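Local structure of chorismate mutase (Paraburkholderia phymatum, 5TS9) at residues 87-90 / 91-94. The protein probably catalyses the rearrangement of chorismate to prephenate, as an all-helical, type II chorismate mutase. Residues are numbered along the deposited sequence; the frame is centred on the assembly and turned at random.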
ATOM      1  N   ALA A  87      -6.647   5.384  -3.629  1.00 12.22           N
ATOM      2  CA  ALA A  87      -6.243   6.767  -3.888  1.00 16.38           C
ATOM      3  C   ALA A  87      -7.065   7.377  -5.014  1.00 16.35           C
ATOM      4  O   ALA A  87      -7.521   8.525  -4.913  1.00 12.67           O
ATOM      5  CB  ALA A  87      -4.754   6.834  -4.225  1.00 17.45           C
ATOM      6  N   LEU A  88      -7.256   6.624  -6.094  1.00 12.33           N
ATOM      7  CA  LEU A  88      -8.062   7.106  -7.214  1.00 14.16           C
ATOM      8  C   LEU A  88      -9.487   7.385  -6.771  1.00 14.38           C
ATOM      9  O   LEU A  88     -10.058   8.427  -7.102  1.00 20.89           O
ATOM     10  CB  LEU A  88      -8.061   6.084  -8.350  1.00 14.11           C
ATOM     11  CG  LEU A  88      -6.771   5.864  -9.138  1.00 14.79           C
ATOM     12  CD1 LEU A  88      -7.037   4.802 -10.180  1.00 17.09           C
ATOM     13  CD2 LEU A  88      -6.356   7.180  -9.829  1.00 16.13           C
ATOM     14  N   LEU A  89     -10.098   6.436  -6.050  1.00 20.15           N
ATOM     15  CA  LEU A  89     -11.490   6.614  -5.647  1.00 13.95           C
ATOM     16  C   LEU A  89     -11.651   7.846  -4.782  1.00 18.73           C
ATOM     17  O   LEU A  89     -12.618   8.599  -4.938  1.00 16.85           O
ATOM     18  CB  LEU A  89     -11.981   5.377  -4.906  1.00 15.33           C
ATOM     19  CG  LEU A  89     -12.282   4.210  -5.828  1.00 14.25           C
ATOM     20  CD1 LEU A  89     -12.420   2.979  -4.996  1.00 20.03           C
ATOM     21  CD2 LEU A  89     -13.567   4.484  -6.681  1.00 15.24           C
ATOM     22  N   ASN A  90     -10.708   8.084  -3.863  1.00 13.60           N
ATOM     23  CA  ASN A  90     -10.861   9.272  -3.030  1.00 14.06           C
ATOM     24  C   ASN A  90     -10.518  10.534  -3.800  1.00 14.23           C
ATOM     25  O   ASN A  90     -11.097  11.589  -3.517  1.00 14.87           O
ATOM     26  CB  ASN A  90     -10.018   9.166  -1.755  1.00 15.32           C
ATOM     27  CG  ASN A  90     -10.828   8.639  -0.566  1.00 19.43           C
ATOM     28  OD1 ASN A  90     -12.011   8.320  -0.709  1.00 22.01           O
ATOM     29  ND2 ASN A  90     -10.196   8.559   0.619  1.00 15.55           N
ATOM     30  N   ASN A  91      -9.589  10.458  -4.761  1.00 13.95           N
ATOM     31  CA  ASN A  91      -9.365  11.597  -5.646  1.00 14.49           C
ATOM     32  C   ASN A  91     -10.652  11.963  -6.368  1.00 15.31           C
ATOM     33  O   ASN A  91     -11.026  13.136  -6.435  1.00 16.05           O
ATOM     34  CB  ASN A  91      -8.266  11.296  -6.673  1.00 16.55           C
ATOM     35  CG  ASN A  91      -6.888  11.313  -6.060  1.00 19.52           C
ATOM     36  OD1 ASN A  91      -6.744  11.680  -4.905  1.00 14.33           O
ATOM     37  ND2 ASN A  91      -5.872  10.917  -6.828  1.00 15.58           N
ATOM     38  N   TRP A  92     -11.340  10.963  -6.908  1.00 15.32           N
ATOM     39  CA  TRP A  92     -12.595  11.216  -7.624  1.00 16.27           C
ATOM     40  C   TRP A  92     -13.682  11.688  -6.674  1.00 16.82           C
ATOM     41  O   TRP A  92     -14.466  12.585  -7.013  1.00 19.51           O
ATOM     42  CB  TRP A  92     -13.033   9.946  -8.346  1.00 16.29           C
ATOM     43  CG  TRP A  92     -12.016   9.491  -9.326  1.00 15.92           C
ATOM     44  CD1 TRP A  92     -11.034  10.258  -9.908  1.00 15.92           C
ATOM     45  CD2 TRP A  92     -11.857   8.166  -9.842  1.00 15.66           C
ATOM     46  NE1 TRP A  92     -10.269   9.476 -10.762  1.00 15.75           N
ATOM     47  CE2 TRP A  92     -10.758   8.190 -10.734  1.00 15.48           C
ATOM     48  CE3 TRP A  92     -12.531   6.960  -9.632  1.00 18.68           C
ATOM     49  CZ2 TRP A  92     -10.320   7.046 -11.424  1.00 15.32           C
ATOM     50  CZ3 TRP A  92     -12.104   5.824 -10.315  1.00 15.57           C
ATOM     51  CH2 TRP A  92     -11.001   5.876 -11.200  1.00 15.35           C
ATOM     52  N   ARG A  93     -13.745  11.101  -5.477  1.00 16.35           N
ATOM     53  CA  ARG A  93     -14.731  11.551  -4.490  1.00 22.62           C
ATOM     54  C   ARG A  93     -14.560  13.033  -4.171  1.00 19.05           C
ATOM     55  O   ARG A  93     -15.550  13.756  -4.021  1.00 23.51           O
ATOM     56  CB  ARG A  93     -14.636  10.710  -3.207  1.00 16.46           C
ATOM     57  CG  ARG A  93     -15.236   9.309  -3.307  1.00 19.53           C
ATOM     58  CD  ARG A  93     -15.339   8.650  -1.945  1.00 23.16           C
ATOM     59  NE  ARG A  93     -15.812   7.273  -2.045  1.00 23.35           N
ATOM     60  CZ  ARG A  93     -15.036   6.201  -1.968  1.00 30.24           C
ATOM     61  NH1 ARG A  93     -13.727   6.331  -1.760  1.00 26.28           N
ATOM     62  NH2 ARG A  93     -15.576   4.993  -2.086  1.00 32.44           N
ATOM     63  N   ARG A  94     -13.309  13.514  -4.086  1.00 16.92           N
ATOM     64  CA  ARG A  94     -13.083  14.920  -3.747  1.00 17.51           C
ATOM     65  C   ARG A  94     -13.460  15.853  -4.897  1.00 27.22           C
ATOM     66  O   ARG A  94     -13.784  17.023  -4.663  1.00 23.77           O
ATOM     67  CB  ARG A  94     -11.615  15.145  -3.351  1.00 20.01           C
ATOM     68  CG  ARG A  94     -11.241  14.612  -1.953  1.00 18.78           C
ATOM     69  CD  ARG A  94      -9.761  14.902  -1.566  1.00 19.20           C
ATOM     70  NE  ARG A  94      -8.836  13.938  -2.165  1.00 16.43           N
ATOM     71  CZ  ARG A  94      -8.475  12.778  -1.619  1.00 20.48           C
ATOM     72  NH1 ARG A  94      -8.929  12.409  -0.417  1.00 14.41           N
ATOM     73  NH2 ARG A  94      -7.624  11.988  -2.270  1.00 17.79           N
TER
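Asn-90 and Arg-93, three residues apart near the end of helix 67-95, are joined through their side chains: Arg-93 NH1 donates a hydrogen bond to Asn-90 OD1, 2.8 Å away. The oxygen lies near the guanidinium plane, while the donor is tilted 35° from the amide's carbonyl plane. An amide suits position 90 because it works both ways: its ND2 donates to Asp-163 of the second subunit. Arg-94, bent at chi3 (-81°), folds back so that one guanidinium face lies over Asn-90 O, the oxygen that accepts the routine helix bond from Arg-94 N (3.0 Å). Arg-94 NH2 donates a hydrogen bond of 2.8 Å to Asn-91 OD1, lying in the plane of that amide carbonyl. Arginine's several N-H groups let it also form a salt bridge with Asp-163 and bond to Ala-142 O, both of the second subunit. On the apolar side, Leu-88 CB sits over a face of the Trp-92 six-membered ring, 4.1 Å from its centroid, in a CH-pi contact; the broad indole still reaches helix 16-39, as does Leu-89. Leu-88 touches helix 156-165. Asn-90, Asn-91 and Arg-94 reach the second subunit, while Arg-93 touches both Trp-37 of helix 16-39 and His-138 of the second subunit.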